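Local atomic coordinates of monosaccharide ABC transporter substrate-binding protein, CUT2 family (Acidothermus cellulolyticus, PDB entry 4RU1), a protein that probably binds sugars or related polyols for an ABC-type importer, and holds myo-inositol between its two lobes. Residues D112-E116 and S117-M121; P253-E256 and G257-V261. One frame throughout, in Å; residues are numbered along the deposited sequence. Where two conformers were deposited one is given.

Running from the N terminus, the chain first meets contact 1, where 112-116 and 117-121 form the short helix 114-117 and the turn that leads from it into strand 121-124. That strand joins the parallel sheet of one lobe, beside strand 104-107. After crossing to the mixed sheet of the other lobe, the chain returns and enters contact 2, the first turns of helix 253-270. Both contacts are local and lie in series, neither nested nor crossed. Their centres are about 17 Å apart and their nearest atoms about 6 Å, without touching; further along, helix 253-270 carries Ser-263 and Tyr-267, which pack on Met-121 and Leu-120.

Contact 1: residues D112-E116 and S117-M121; sequences DQWKE and SGALM
The indole of Trp-114 carries backbone of Met-121 on one face, whose C lies 3.8 Å above the ring plane toward the rim, and CB of Lys-115 on the opposite face. At its edge, near the ring plane, sits Ala-119 O, 3.3 Å from CZ3 of Trp-114. The ring reaches there because its CG stands between the backbone N and the carbonyl carbon (chi1 62°), which turns it along the departing chain; Tyr-122 stacks on it as well. The small methyl of Ala-119 lies beside the indole, its CB 4.2 Å from CE3 of Trp-114, and packs on Val-104.

Ser-117 OG ties the first helical residue to the exit: it donates to Trp-114 O at 2.7 Å, with a C=O...donor angle of 135°, and accepts from Ala-119 N at 3.2 Å, the latter forming an ST turn. The backbone N of Ser-117 adds a weak bond to Trp-114 O. Replacing Ser-117 by an alanine would probably leave Ala-119 N without this acceptor and Trp-114 O with only the weak backbone bond, freeing the turn to shift. Gly-118 follows with positive phi, at which a CB would collide with the carbonyl O of the residue before, so that glycine fits; its N bonds to Lys-115 O at 3.1 Å, arriving from above the carbonyl plane. A water donates to both Lys-115 O and Ala-119 O, bridging helix and exit. The arrangement is a Schellman motif reinforced by an ST turn, ending a short helix just before a strand of the parallel sheet in a periplasmic binding protein fold.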
loop_
_atom_site.group_PDB
_atom_site.type_symbol
_atom_site.label_atom_id
_atom_site.label_comp_id
_atom_site.label_asym_id
_atom_site.label_seq_id
_atom_site.Cartn_x
_atom_site.Cartn_y
_atom_site.Cartn_z
ATOM N N ASP A 112 -1.273 12.796 2.784
ATOM C CA ASP A 112 -1.834 14.069 3.303
ATOM C C ASP A 112 -1.012 14.717 4.450
ATOM O O ASP A 112 -1.217 15.891 4.815
ATOM C CB ASP A 112 -3.266 13.808 3.828
ATOM C CG ASP A 112 -4.188 13.133 2.796
ATOM O OD1 ASP A 112 -4.189 13.530 1.601
ATOM O OD2 ASP A 112 -4.946 12.212 3.211
ATOM N N GLN A 113 -0.095 13.961 5.037
ATOM C CA GLN A 113 0.619 14.393 6.254
ATOM C C GLN A 113 2.139 14.508 6.155
ATOM O O GLN A 113 2.803 14.932 7.107
ATOM C CB GLN A 113 0.272 13.421 7.364
ATOM C CG GLN A 113 -1.191 13.432 7.713
ATOM C CD GLN A 113 -2.045 12.480 6.919
ATOM O OE1 GLN A 113 -1.545 11.531 6.258
ATOM N NE2 GLN A 113 -3.338 12.696 6.989
ATOM N N TRP A 114 2.752 14.090 5.050
ATOM C CA TRP A 114 4.215 14.048 5.024
ATOM C C TRP A 114 4.790 15.455 5.017
ATOM O O TRP A 114 5.817 15.691 5.625
ATOM C CB TRP A 114 4.775 13.249 3.813
ATOM C CG TRP A 114 4.412 13.823 2.517
ATOM C CD1 TRP A 114 3.293 13.600 1.842
ATOM C CD2 TRP A 114 5.150 14.817 1.772
ATOM N NE1 TRP A 114 3.256 14.374 0.713
ATOM C CE2 TRP A 114 4.431 15.085 0.610
ATOM C CE3 TRP A 114 6.420 15.385 1.910
ATOM C CZ2 TRP A 114 4.872 16.026 -0.317
ATOM C CZ3 TRP A 114 6.821 16.316 1.029
ATOM C CH2 TRP A 114 6.079 16.616 -0.089
ATOM N N LYS A 115 4.199 16.397 4.340
ATOM C CA LYS A 115 4.838 17.697 4.164
ATOM C C LYS A 115 4.949 18.442 5.458
ATOM O O LYS A 115 6.067 18.987 5.747
ATOM C CB LYS A 115 4.045 18.512 3.143
ATOM C CG LYS A 115 4.869 19.538 2.458
ATOM C CD LYS A 115 4.089 20.149 1.327
ATOM C CE LYS A 115 4.921 21.287 0.765
ATOM N NZ LYS A 115 4.259 21.837 -0.448
ATOM N N GLU A 116 3.929 18.365 6.304
ATOM C CA GLU A 116 3.960 19.037 7.634
ATOM C C GLU A 116 5.115 18.518 8.488
ATOM O O GLU A 116 5.588 19.245 9.356
ATOM C CB GLU A 116 2.678 18.798 8.455
ATOM C CG GLU A 116 1.282 18.821 7.825
ATOM C CD GLU A 116 0.400 17.623 8.244
ATOM O OE1 GLU A 116 0.825 16.813 9.093
ATOM O OE2 GLU A 116 -0.731 17.462 7.717
ATOM N N SER A 117 5.462 17.244 8.304
ATOM C CA SER A 117 6.475 16.573 9.098
ATOM C C SER A 117 7.894 17.074 8.815
ATOM O O SER A 117 8.811 16.867 9.637
ATOM C CB SER A 117 6.433 15.035 8.935
ATOM O OG SER A 117 7.072 14.623 7.727
ATOM N N GLY A 118 8.090 17.776 7.684
ATOM C CA GLY A 118 9.454 18.127 7.195
ATOM C C GLY A 118 10.106 17.114 6.268
ATOM O O GLY A 118 11.192 17.295 5.829
ATOM N N ALA A 119 9.454 15.969 6.104
ATOM C CA ALA A 119 9.830 15.057 5.045
ATOM C C ALA A 119 9.941 15.834 3.684
ATOM O O ALA A 119 9.143 16.715 3.394
ATOM C CB ALA A 119 8.897 13.900 4.942
ATOM N N LEU A 120 10.952 15.441 2.899
ATOM C CA LEU A 120 11.319 16.200 1.682
ATOM C C LEU A 120 10.420 15.830 0.516
ATOM O O LEU A 120 10.231 16.635 -0.382
ATOM C CB LEU A 120 12.756 15.913 1.211
ATOM C CG LEU A 120 13.870 16.199 2.193
ATOM C CD1 LEU A 120 15.236 15.667 1.757
ATOM C CD2 LEU A 120 13.885 17.687 2.431
ATOM N N MET A 121 9.986 14.578 0.466
ATOM C CA MET A 121 9.330 14.035 -0.724
ATOM C C MET A 121 8.357 12.916 -0.292
ATOM O O MET A 121 8.434 12.411 0.849
ATOM C CB MET A 121 10.340 13.409 -1.611
ATOM C CG MET A 121 11.383 14.258 -2.313
ATOM S SD MET A 121 12.642 13.468 -3.305
ATOM C CE MET A 121 14.110 13.568 -2.207
HETATM O O HOH W 1 8.257 19.060 4.164
#

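Contact 2: residues P253-E256 and G257-V261; sequences PYVE and GYEAV
The opening turns of helix 253-270, which follow strand 248-250 and begin near the inositol pocket, are built from four successive i to i+4 backbone bonds. Gly-257 N meets Pro-253 O at 3.0 Å, almost straight at 175°, and Tyr-258 N, Glu-259 N and Ala-260 N bond in turn to Tyr-254 O, Val-255 O and Glu-256 O. Proline is well placed in the first turn, where its missing N-H costs no helical bond.

Side chains four residues apart pair along the surface. Val-255 and Glu-259 lie side by side and point the same way: CG1 of Val-255 touches the aliphatic CG of Glu-259 at 3.8 Å. That CG also packs 3.2 Å from Val-255 O, before the chain bends at chi2 (-58°) and brings the carboxylate carbon CD to the edge of the neighbouring Tyr-258 ring, in its plane. Tyr-254 and Tyr-258 make a looser pair, CD1 of Tyr-254 lying 4.5 Å from CB of Tyr-258. With CG opposite its backbone N (chi1 179°), Tyr-258 carries its ring away from 253-256, toward Lys-49, and its OH bonds to NZ of that lysine.

Glu-256 leaves on another face. Its chain runs extended beyond CG, and the buried carboxylate is gripped by Gln-251 NE2 at OE2 and by Asn-108 ND2 at OE1. Since Gln-251 and Asn-108 both line the inositol pocket, Glu-256 is placed to act as a second-shell residue and probably orients both amides. Gly-257 and Ala-260 are both buried, and CB of Ala-260 lies 3.4 Å from Glu-256 O. The whole is regular alpha-helical i to i+4 pairing at the start of a helix whose first turn places Glu-256 behind the inositol pocket, in a periplasmic binding protein fold.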
loop_
_atom_site.group_PDB
_atom_site.type_symbol
_atom_site.label_atom_id
_atom_site.label_comp_id
_atom_site.label_asym_id
_atom_site.label_seq_id
_atom_site.Cartn_x
_atom_site.Cartn_y
_atom_site.Cartn_z
ATOM N N PRO A 253 4.364 -0.954 -5.910
ATOM C CA PRO A 253 5.301 -1.020 -4.777
ATOM C C PRO A 253 6.752 -1.083 -5.084
ATOM O O PRO A 253 7.558 -0.571 -4.268
ATOM C CB PRO A 253 4.885 -2.300 -4.036
ATOM C CG PRO A 253 4.117 -3.091 -5.059
ATOM C CD PRO A 253 3.401 -2.059 -5.891
ATOM N N TYR A 254 7.130 -1.700 -6.197
ATOM C CA TYR A 254 8.534 -1.761 -6.547
ATOM C C TYR A 254 9.066 -0.369 -6.722
ATOM O O TYR A 254 10.180 -0.026 -6.294
ATOM C CB TYR A 254 8.733 -2.569 -7.819
ATOM C CG TYR A 254 10.186 -2.837 -8.273
ATOM C CD1 TYR A 254 10.896 -1.867 -9.001
ATOM C CD2 TYR A 254 10.869 -4.051 -7.944
ATOM C CE1 TYR A 254 12.200 -2.117 -9.427
ATOM C CE2 TYR A 254 12.172 -4.305 -8.404
ATOM C CZ TYR A 254 12.810 -3.344 -9.147
ATOM O OH TYR A 254 14.066 -3.642 -9.634
ATOM N N VAL A 255 8.266 0.480 -7.375
ATOM C CA VAL A 255 8.625 1.878 -7.592
ATOM C C VAL A 255 8.694 2.667 -6.283
ATOM O O VAL A 255 9.534 3.546 -6.113
ATOM C CB VAL A 255 7.751 2.584 -8.620
ATOM C CG1 VAL A 255 8.073 4.072 -8.785
ATOM C CG2 VAL A 255 7.902 1.876 -9.956
ATOM N N GLU A 256 7.681 2.490 -5.445
ATOM C CA GLU A 256 7.703 3.129 -4.133
ATOM C C GLU A 256 8.996 2.845 -3.352
ATOM O O GLU A 256 9.640 3.779 -2.875
ATOM C CB GLU A 256 6.522 2.708 -3.297
ATOM C CG GLU A 256 5.177 3.112 -3.918
ATOM C CD GLU A 256 3.976 2.690 -3.128
ATOM O OE1 GLU A 256 4.069 2.143 -2.002
ATOM O OE2 GLU A 256 2.836 2.853 -3.662
ATOM N N GLY A 257 9.346 1.581 -3.226
ATOM C CA GLY A 257 10.582 1.225 -2.493
ATOM C C GLY A 257 11.830 1.656 -3.195
ATOM O O GLY A 257 12.749 2.179 -2.571
ATOM N N TYR A 258 11.861 1.503 -4.520
ATOM C CA TYR A 258 12.977 1.971 -5.302
ATOM C C TYR A 258 13.230 3.452 -5.191
ATOM O O TYR A 258 14.364 3.928 -4.972
ATOM C CB TYR A 258 12.815 1.534 -6.800
ATOM C CG TYR A 258 13.936 2.000 -7.700
ATOM C CD1 TYR A 258 13.920 3.275 -8.256
ATOM C CD2 TYR A 258 14.988 1.136 -8.054
ATOM C CE1 TYR A 258 14.944 3.711 -9.110
ATOM C CE2 TYR A 258 16.002 1.553 -8.917
ATOM C CZ TYR A 258 15.983 2.830 -9.432
ATOM O OH TYR A 258 16.977 3.196 -10.333
ATOM N N GLU A 259 12.176 4.219 -5.378
ATOM C CA GLU A 259 12.361 5.653 -5.337
ATOM C C GLU A 259 12.646 6.210 -3.946
ATOM O O GLU A 259 13.345 7.248 -3.800
ATOM C CB GLU A 259 11.162 6.383 -5.901
ATOM C CG GLU A 259 10.896 6.146 -7.421
ATOM C CD GLU A 259 12.094 6.541 -8.335
ATOM O OE1 GLU A 259 12.809 7.472 -7.913
ATOM O OE2 GLU A 259 12.236 5.984 -9.428
ATOM N N ALA A 260 12.090 5.558 -2.925
ATOM C CA ALA A 260 12.390 5.977 -1.559
ATOM C C ALA A 260 13.889 6.006 -1.376
ATOM O O ALA A 260 14.439 6.944 -0.853
ATOM C CB ALA A 260 11.770 5.033 -0.533
ATOM N N VAL A 261 14.569 4.994 -1.882
ATOM C CA VAL A 261 16.012 4.887 -1.750
ATOM C C VAL A 261 16.714 5.842 -2.742
ATOM O O VAL A 261 17.612 6.609 -2.341
ATOM C CB VAL A 261 16.524 3.464 -1.873
ATOM C CG1 VAL A 261 18.039 3.445 -1.925
ATOM C CG2 VAL A 261 15.979 2.645 -0.734
#